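Local coordinates for exopolygalacturonase (Yersinia enterocolitica, PDB 2UVE), which probably removes sugar units from the ends of polygalacturonate chains in pectin, as a family 28 glycoside hydrolase built on a parallel beta-helix, at residues A[157-162]-A[190-195]; A[436-441]-A[463-468]; A[468-473]-A[498-503]. All coordinates share one frame; numbering follows the deposited sequence.

Contact 1. Residues A[157-162]-A[190-195]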
loop_
_atom_site.group_PDB
_atom_site.type_symbol
_atom_site.label_atom_id
_atom_site.label_comp_id
_atom_site.label_asym_id
_atom_site.label_seq_id
_atom_site.Cartn_x
_atom_site.Cartn_y
_atom_site.Cartn_z
ATOM N N VAL A 157 -18.265 16.328 -16.000
ATOM C CA VAL A 157 -19.353 16.710 -15.091
ATOM C C VAL A 157 -18.774 17.448 -13.883
ATOM O O VAL A 157 -18.067 16.869 -13.066
ATOM C CB VAL A 157 -20.114 15.433 -14.640
ATOM C CG1 VAL A 157 -21.188 15.745 -13.667
ATOM C CG2 VAL A 157 -20.659 14.698 -15.828
ATOM N N ASN A 158 -19.069 18.729 -13.737
ATOM C CA ASN A 158 -18.542 19.498 -12.611
ATOM C C ASN A 158 -19.545 19.465 -11.486
ATOM O O ASN A 158 -20.697 19.775 -11.709
ATOM C CB ASN A 158 -18.244 20.950 -13.060
ATOM C CG ASN A 158 -17.492 21.768 -12.008
ATOM O OD1 ASN A 158 -17.872 21.819 -10.839
ATOM N ND2 ASN A 158 -16.427 22.452 -12.440
ATOM N N VAL A 159 -19.128 19.093 -10.276
ATOM C CA VAL A 159 -20.053 19.035 -9.134
ATOM C C VAL A 159 -20.664 20.412 -8.790
ATOM O O VAL A 159 -21.686 20.487 -8.124
ATOM C CB VAL A 159 -19.444 18.345 -7.831
ATOM C CG1 VAL A 159 -19.118 16.845 -8.075
ATOM C CG2 VAL A 159 -18.246 19.137 -7.271
ATOM N N ARG A 160 -20.033 21.491 -9.233
ATOM C CA ARG A 160 -20.531 22.850 -8.920
ATOM C C ARG A 160 -21.846 23.146 -9.670
ATOM O O ARG A 160 -22.664 23.938 -9.178
ATOM C CB ARG A 160 -19.453 23.929 -9.123
ATOM C CG ARG A 160 -18.383 23.852 -8.028
ATOM C CD ARG A 160 -17.443 25.062 -7.924
ATOM N NE ARG A 160 -18.172 26.307 -7.648
ATOM C CZ ARG A 160 -18.268 26.916 -6.460
ATOM N NH1 ARG A 160 -17.657 26.429 -5.372
ATOM N NH2 ARG A 160 -18.971 28.043 -6.369
ATOM N N ASP A 161 -22.039 22.462 -10.810
ATOM C CA ASP A 161 -23.269 22.481 -11.617
ATOM C C ASP A 161 -24.475 21.743 -11.025
ATOM O O ASP A 161 -25.572 21.763 -11.621
ATOM C CB ASP A 161 -22.993 21.915 -13.009
ATOM C CG ASP A 161 -21.973 22.726 -13.769
ATOM O OD1 ASP A 161 -21.762 23.890 -13.399
ATOM O OD2 ASP A 161 -21.398 22.213 -14.754
ATOM N N PHE A 162 -24.265 21.085 -9.880
ATOM C CA PHE A 162 -25.315 20.395 -9.128
ATOM C C PHE A 162 -25.490 21.090 -7.776
ATOM O O PHE A 162 -26.190 20.609 -6.888
ATOM C CB PHE A 162 -24.984 18.892 -8.984
ATOM C CG PHE A 162 -25.123 18.127 -10.269
ATOM C CD1 PHE A 162 -26.314 17.473 -10.589
ATOM C CD2 PHE A 162 -24.088 18.089 -11.191
ATOM C CE1 PHE A 162 -26.456 16.782 -11.798
ATOM C CE2 PHE A 162 -24.234 17.401 -12.415
ATOM C CZ PHE A 162 -25.409 16.745 -12.705
ATOM N N GLU A 190 -15.675 16.091 -11.860
ATOM C CA GLU A 190 -14.677 17.038 -11.379
ATOM C C GLU A 190 -15.140 17.664 -10.095
ATOM O O GLU A 190 -16.262 18.179 -9.994
ATOM C CB GLU A 190 -14.407 18.180 -12.386
ATOM C CG GLU A 190 -14.018 17.733 -13.815
ATOM C CD GLU A 190 -12.529 17.451 -14.039
ATOM O OE1 GLU A 190 -11.716 17.413 -13.073
ATOM O OE2 GLU A 190 -12.153 17.274 -15.215
ATOM N N ILE A 191 -14.248 17.635 -9.115
ATOM C CA ILE A 191 -14.340 18.504 -7.941
ATOM C C ILE A 191 -13.241 19.587 -8.130
ATOM O O ILE A 191 -12.028 19.285 -8.092
ATOM C CB ILE A 191 -14.166 17.705 -6.627
ATOM C CG1 ILE A 191 -15.137 16.485 -6.627
ATOM C CG2 ILE A 191 -14.344 18.637 -5.387
ATOM C CD1 ILE A 191 -15.176 15.621 -5.398
ATOM N N PRO A 192 -13.656 20.845 -8.356
ATOM C CA PRO A 192 -12.693 21.911 -8.577
ATOM C C PRO A 192 -12.098 22.393 -7.265
ATOM O O PRO A 192 -12.478 21.855 -6.221
ATOM C CB PRO A 192 -13.546 22.990 -9.266
ATOM C CG PRO A 192 -14.890 22.816 -8.660
ATOM C CD PRO A 192 -15.054 21.339 -8.414
ATOM N N ALA A 193 -11.171 23.378 -7.311
ATOM C CA ALA A 193 -10.625 24.033 -6.088
ATOM C C ALA A 193 -11.682 24.406 -5.048
ATOM O O ALA A 193 -12.805 24.823 -5.383
ATOM C CB ALA A 193 -9.764 25.262 -6.423
ATOM N N GLY A 194 -11.325 24.265 -3.777
ATOM C CA GLY A 194 -12.266 24.561 -2.712
ATOM C C GLY A 194 -12.427 23.367 -1.790
ATOM O O GLY A 194 -12.031 22.253 -2.126
ATOM N N THR A 195 -12.968 23.613 -0.614
ATOM C CA THR A 195 -13.174 22.587 0.377
ATOM C C THR A 195 -14.651 22.251 0.339
ATOM O O THR A 195 -15.471 23.127 0.550
ATOM C CB THR A 195 -12.827 23.062 1.786
ATOM O OG1 THR A 195 -11.466 23.532 1.801
ATOM C CG2 THR A 195 -13.012 21.935 2.831
#

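Contact 2. Residues A[436-441]-A[463-468]. With SO4 (sulfate ion), chain Q.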
loop_
_atom_site.group_PDB
_atom_site.type_symbol
_atom_site.label_atom_id
_atom_site.label_comp_id
_atom_site.label_asym_id
_atom_site.label_seq_id
_atom_site.Cartn_x
_atom_site.Cartn_y
_atom_site.Cartn_z
ATOM N N GLY A 436 4.861 -0.773 8.957
ATOM C CA GLY A 436 5.553 -1.759 8.167
ATOM C C GLY A 436 5.290 -1.311 6.788
ATOM O O GLY A 436 4.183 -0.910 6.466
ATOM N N ALA A 437 6.338 -1.302 5.984
ATOM C CA ALA A 437 6.205 -0.980 4.580
ATOM C C ALA A 437 5.310 -2.032 3.868
ATOM O O ALA A 437 4.361 -1.670 3.174
ATOM C CB ALA A 437 7.647 -0.854 3.886
ATOM N N ILE A 438 5.635 -3.319 4.031
ATOM C CA ILE A 438 4.924 -4.415 3.353
ATOM C C ILE A 438 4.522 -5.385 4.454
ATOM O O ILE A 438 5.393 -5.991 5.086
ATOM C CB ILE A 438 5.835 -5.188 2.294
ATOM C CG1 ILE A 438 6.517 -4.192 1.323
ATOM C CG2 ILE A 438 5.011 -6.358 1.554
ATOM C CD1 ILE A 438 5.580 -3.581 0.320
ATOM N N VAL A 439 3.210 -5.504 4.689
ATOM C CA VAL A 439 2.695 -6.304 5.790
ATOM C C VAL A 439 1.780 -7.422 5.236
ATOM O O VAL A 439 0.804 -7.127 4.577
ATOM C CB VAL A 439 1.963 -5.465 6.867
ATOM C CG1 VAL A 439 1.540 -6.367 8.029
ATOM C CG2 VAL A 439 2.860 -4.353 7.387
ATOM N N THR A 440 2.155 -8.686 5.470
ATOM C CA THR A 440 1.338 -9.845 5.076
ATOM C C THR A 440 0.987 -10.740 6.291
ATOM O O THR A 440 1.859 -11.416 6.779
ATOM C CB THR A 440 2.102 -10.777 4.063
ATOM O OG1 THR A 440 3.181 -11.418 4.745
ATOM C CG2 THR A 440 2.669 -10.045 2.857
ATOM N N GLY A 441 -0.215 -10.775 6.862
ATOM C CA GLY A 441 -1.223 -9.794 6.855
ATOM C C GLY A 441 -1.628 -9.681 8.320
ATOM O O GLY A 441 -1.809 -8.588 8.806
ATOM N N ILE A 463 9.270 -1.131 10.121
ATOM C CA ILE A 463 9.709 -2.460 9.705
ATOM C C ILE A 463 9.654 -2.442 8.178
ATOM O O ILE A 463 8.753 -1.840 7.639
ATOM C CB ILE A 463 8.728 -3.558 10.294
ATOM C CG1 ILE A 463 8.801 -3.601 11.828
ATOM C CG2 ILE A 463 8.999 -4.963 9.727
ATOM C CD1 ILE A 463 7.601 -4.211 12.474
ATOM N N GLY A 464 10.588 -3.100 7.479
ATOM C CA GLY A 464 10.526 -3.255 6.024
ATOM C C GLY A 464 9.478 -4.308 5.608
ATOM O O GLY A 464 8.559 -4.029 4.868
ATOM N N LEU A 465 9.631 -5.533 6.084
ATOM C CA LEU A 465 8.768 -6.630 5.725
ATOM C C LEU A 465 8.231 -7.276 7.005
ATOM O O LEU A 465 9.000 -7.699 7.890
ATOM C CB LEU A 465 9.514 -7.642 4.856
ATOM C CG LEU A 465 8.776 -8.877 4.300
ATOM C CD1 LEU A 465 7.478 -8.546 3.537
ATOM C CD2 LEU A 465 9.716 -9.697 3.438
ATOM N N ARG A 466 6.909 -7.271 7.145
ATOM C CA ARG A 466 6.274 -7.942 8.284
ATOM C C ARG A 466 5.315 -9.069 7.816
ATOM O O ARG A 466 4.398 -8.828 7.026
ATOM C CB ARG A 466 5.551 -6.932 9.157
ATOM C CG ARG A 466 4.807 -7.556 10.392
ATOM C CD ARG A 466 5.792 -7.979 11.404
ATOM N NE ARG A 466 5.217 -8.352 12.691
ATOM C CZ ARG A 466 5.070 -9.607 13.119
ATOM N NH1 ARG A 466 5.406 -10.632 12.334
ATOM N NH2 ARG A 466 4.561 -9.836 14.323
ATOM N N ALA A 467 5.567 -10.292 8.287
ATOM C CA ALA A 467 4.717 -11.456 8.020
ATOM C C ALA A 467 4.248 -12.037 9.331
ATOM O O ALA A 467 5.043 -12.385 10.195
ATOM C CB ALA A 467 5.439 -12.503 7.187
ATOM N N LYS A 468 2.937 -12.098 9.499
ATOM C CA LYS A 468 2.340 -12.537 10.765
ATOM C C LYS A 468 1.075 -13.340 10.530
ATOM O O LYS A 468 0.296 -13.037 9.618
ATOM C CB LYS A 468 1.997 -11.349 11.697
ATOM C CG LYS A 468 1.230 -10.186 10.998
ATOM C CD LYS A 468 0.941 -9.082 11.987
ATOM C CE LYS A 468 0.550 -7.806 11.278
ATOM N NZ LYS A 468 0.147 -6.832 12.278
HETATM S S SO4 Q . -3.367 -8.182 13.684
HETATM O O1 SO4 Q . -3.067 -7.429 12.394
HETATM O O2 SO4 Q . -2.061 -8.301 14.456
HETATM O O3 SO4 Q . -4.194 -7.318 14.452
HETATM O O4 SO4 Q . -3.703 -9.506 13.288
#

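Contact 3. Residues A[468-473]-A[498-503]. With SO4 (sulfate ion), chain Q.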
loop_
_atom_site.group_PDB
_atom_site.type_symbol
_atom_site.label_atom_id
_atom_site.label_comp_id
_atom_site.label_asym_id
_atom_site.label_seq_id
_atom_site.Cartn_x
_atom_site.Cartn_y
_atom_site.Cartn_z
ATOM N N LYS A 468 2.937 -12.098 9.499
ATOM C CA LYS A 468 2.340 -12.537 10.765
ATOM C C LYS A 468 1.075 -13.340 10.530
ATOM O O LYS A 468 0.296 -13.037 9.618
ATOM C CB LYS A 468 1.997 -11.349 11.697
ATOM C CG LYS A 468 1.230 -10.186 10.998
ATOM C CD LYS A 468 0.941 -9.082 11.987
ATOM C CE LYS A 468 0.550 -7.806 11.278
ATOM N NZ LYS A 468 0.147 -6.832 12.278
ATOM N N SER A 469 0.884 -14.347 11.387
ATOM C CA SER A 469 -0.329 -15.139 11.402
ATOM C C SER A 469 -0.413 -15.957 12.695
ATOM O O SER A 469 0.532 -15.980 13.494
ATOM C CB SER A 469 -0.397 -16.053 10.178
ATOM O OG SER A 469 -1.723 -16.474 9.928
ATOM N N THR A 470 -1.560 -16.603 12.904
ATOM C CA THR A 470 -1.677 -17.618 13.949
ATOM C C THR A 470 -2.234 -18.919 13.341
ATOM O O THR A 470 -2.836 -18.931 12.267
ATOM C CB THR A 470 -2.378 -17.158 15.312
ATOM O OG1 THR A 470 -3.757 -17.575 15.401
ATOM C CG2 THR A 470 -2.257 -15.686 15.586
ATOM N N SER A 471 -1.950 -20.014 14.023
ATOM C CA SER A 471 -2.351 -21.366 13.598
ATOM C C SER A 471 -3.765 -21.480 13.008
ATOM O O SER A 471 -3.936 -21.860 11.852
ATOM C CB SER A 471 -2.238 -22.308 14.795
ATOM O OG SER A 471 -1.669 -23.494 14.320
ATOM N N THR A 472 -4.759 -21.117 13.813
ATOM C CA THR A 472 -6.190 -21.280 13.488
ATOM C C THR A 472 -6.740 -20.325 12.395
ATOM O O THR A 472 -7.891 -20.475 11.956
ATOM C CB THR A 472 -7.040 -21.173 14.757
ATOM O OG1 THR A 472 -6.669 -19.983 15.478
ATOM C CG2 THR A 472 -6.825 -22.406 15.674
ATOM N N ILE A 473 -5.915 -19.371 11.939
ATOM C CA ILE A 473 -6.256 -18.505 10.815
ATOM C C ILE A 473 -6.151 -19.272 9.487
ATOM O O ILE A 473 -6.901 -19.009 8.547
ATOM C CB ILE A 473 -5.388 -17.165 10.807
ATOM C CG1 ILE A 473 -5.745 -16.326 12.034
ATOM C CG2 ILE A 473 -5.627 -16.394 9.556
ATOM C CD1 ILE A 473 -5.027 -14.982 12.153
ATOM N N THR A 498 6.421 -14.010 12.033
ATOM C CA THR A 498 5.945 -14.614 13.266
ATOM C C THR A 498 4.714 -15.480 13.056
ATOM O O THR A 498 3.803 -15.120 12.315
ATOM C CB THR A 498 5.656 -13.598 14.370
ATOM O OG1 THR A 498 4.565 -12.775 13.970
ATOM C CG2 THR A 498 6.877 -12.740 14.679
ATOM N N LEU A 499 4.741 -16.634 13.722
ATOM C CA LEU A 499 3.673 -17.635 13.715
ATOM C C LEU A 499 3.405 -18.088 15.163
ATOM O O LEU A 499 4.268 -18.698 15.817
ATOM C CB LEU A 499 4.084 -18.833 12.874
ATOM C CG LEU A 499 3.045 -19.587 12.041
ATOM C CD1 LEU A 499 3.584 -20.968 11.778
ATOM C CD2 LEU A 499 1.631 -19.682 12.660
ATOM N N ASP A 500 2.225 -17.741 15.671
ATOM C CA ASP A 500 1.742 -18.231 16.957
ATOM C C ASP A 500 0.925 -19.548 16.790
ATOM O O ASP A 500 0.398 -19.820 15.713
ATOM C CB ASP A 500 0.868 -17.154 17.630
ATOM C CG ASP A 500 1.542 -15.769 17.715
ATOM O OD1 ASP A 500 2.665 -15.555 17.214
ATOM O OD2 ASP A 500 0.915 -14.865 18.305
ATOM N N TYR A 501 0.886 -20.367 17.848
ATOM C CA TYR A 501 -0.202 -21.340 18.123
ATOM C C TYR A 501 -1.240 -20.448 18.874
ATOM O O TYR A 501 -0.807 -19.532 19.573
ATOM C CB TYR A 501 0.363 -22.511 18.954
ATOM C CG TYR A 501 -0.399 -23.813 18.788
ATOM C CD1 TYR A 501 -0.534 -24.405 17.529
ATOM C CD2 TYR A 501 -0.999 -24.445 19.888
ATOM C CE1 TYR A 501 -1.246 -25.581 17.359
ATOM C CE2 TYR A 501 -1.722 -25.634 19.730
ATOM C CZ TYR A 501 -1.836 -26.193 18.459
ATOM O OH TYR A 501 -2.532 -27.365 18.271
ATOM N N ALA A 502 -2.552 -20.727 18.895
ATOM C CA ALA A 502 -3.124 -21.855 19.633
ATOM C C ALA A 502 -4.221 -22.783 19.067
ATOM O O ALA A 502 -4.106 -23.382 17.982
ATOM C CB ALA A 502 -3.561 -21.338 21.056
ATOM N N ASP A 503 -5.277 -22.902 19.874
ATOM C CA ASP A 503 -6.100 -24.107 19.946
ATOM C C ASP A 503 -7.521 -23.705 20.315
ATOM O O ASP A 503 -7.952 -22.580 20.036
ATOM C CB ASP A 503 -5.532 -24.996 21.068
ATOM C CG ASP A 503 -5.482 -26.470 20.700
ATOM O OD1 ASP A 503 -6.493 -27.009 20.171
ATOM O OD2 ASP A 503 -4.422 -27.091 20.970
HETATM S S SO4 Q . -3.367 -8.182 13.684
HETATM O O1 SO4 Q . -3.067 -7.429 12.394
HETATM O O2 SO4 Q . -2.061 -8.301 14.456
HETATM O O3 SO4 Q . -4.194 -7.318 14.452
HETATM O O4 SO4 Q . -3.703 -9.506 13.288
#

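Contact 1. Residues A[157-162]-A[190-195]
Val157 and Val159 bracket Glu190, one taking its N-H and the other giving its own N-H to the carbonyl O, as in a parallel bridge, here at the N-terminal end of the parallel beta-helix. Glu190 N donates to Val157 O at 2.8 Å, and Glu190 O receives Val159 N at 3.0 Å. Both bonds are nearly straight, with N-H...O angles of 169° and 174°. Asn158 sits opposite Glu190, and their side chains emerge on the same face of the sheet.

Beyond these two bonds the pairing ends: the first segment turns into a 3-10 stretch, and Pro192, just past the end of the second strand, has no N-H to offer. Its ring is used as an apolar surface instead. Arg160 crosses it with the aliphatic part of its side chain, CD lying 3.5 Å from Pro192 CG, while Asn158 OD1 comes to 3.7 Å from Pro192 CD. Val159 adds its CG2 methyl, 4.0 Å from Pro192 CD and 4.1 Å from Ile191 CG1, so that this single branch covers the junction between strand and proline.

In the next shell, helix 173-181, which follows the first strand in sequence and precedes the second, supports both valines through Ala179. The CB bond of Ile191 points away from the first segment, and its side chain also packs on Leu209 and Leu211 of the following coil. The carboxylate of Glu190 bends away from the first strand, and its OE1 is bonded to Asn210 ND2.

Asn158 shapes the exit into the 3-10 turn: with CG anti to the backbone N (chi1 -171°), OD1 is brought to the N-H two residues on and closes an Asx turn, Arg160 N lying 2.7 Å from OD1, in the carbonyl plane and on a lone pair.

Contact 2. Residues A[436-441]-A[463-468]
A cis peptide links Thr440 to Gly441 at the end of strand 438-441, yet Thr440 O still accepts Lys468 N at 3.0 Å. Behind it the ladder is regular: Ile438 O takes Arg466 N, and Arg466 O takes Thr440 N at 2.7 Å, with the strand axes 8° apart. Such stacking of successive coils is the core of the beta-helix in glycoside hydrolase family 28.

The two faces differ. On one, Ile438 CG2 meets Leu465 CD1 at 3.8 Å, and Thr440 OG1 is buried against Ala467 CB at 3.5 Å, with no polar partner in the model. On the other, Val439 CG2 rests on Arg466 CB, and the arginine then bends away so that NH1 bonds Thr498 OG1.

Lys468 turns CG into the position between its backbone N and carbonyl carbon (chi1 48°) and is extended beyond it. This carries CE across to Val439 CG1 at 3.7 Å and Gly441 O at 3.5 Å, and NZ to sulfate O1 at 3.3 Å. Arg466, Ala467 and Lys468 match the family's Arg-X-Lys signature, and the bound sulfate, though probably from the crystallisation liquor, is consistent with a site suited to anionic sugars.

Contact 3. Residues A[468-473]-A[498-503]
Ser471, Thr498 and Asp500 give up the most surface where these two strands run side by side, their axes 12° apart. Thr498 opens the register: its carbonyl O accepts Ser469 N at 3.2 Å and also lies 3.3 Å from Lys468 CA, a CA-H...O contact. Thr498 OG1, bonded to Arg466 NH1, lies alongside Lys468 CB at 3.7 Å.

Asp500 is bracketed by Ser469 and Ser471: its N donates to Ser469 O over a long 3.3 Å, and its O receives Ser471 N at 2.9 Å, bent to 146° at the hydrogen. The side chain takes part only through CB, 4.0 Å from Thr470 CB.

Ser471 gives the last bond across and begins a 3-10 turn, which Ile473 N closes onto Thr470 O. Its OG approaches the Tyr501 ring obliquely, 3.5 Å from CD1, while Leu499 CD2 packs near its backbone N. Thr472 CG2 touches Ala502 O. Ser469 lies on the face opposite Thr470, with Leu499, and its OG is bonded to Thr444 OG1. The arrangement is that of neighbouring coils of a parallel beta-helix at the point where in-register strands give way to the loops joining one face to the next.

Contacts 2 and 3 join neighbouring coils of the parallel beta-helix; contact 1 adds the first strand, 156-158, at the N-terminal end, in the pectate lyase-like region. Along the chain the three follow in series. The centre of contact 1 is about 38 Å from that of contact 2 and about 49 Å from that of contact 3, with no touch to either. Contacts 2 and 3 have centres about 16 Å apart and share strand 463-470, which pairs with strands 438-441 and 493-500; they touch where Ala467 O lies 2.8 Å from Thr498 N, a probable hydrogen bond. Lys468 belongs to both, so the lysine that meets the bound sulfate is set by a strand gripped from two sides.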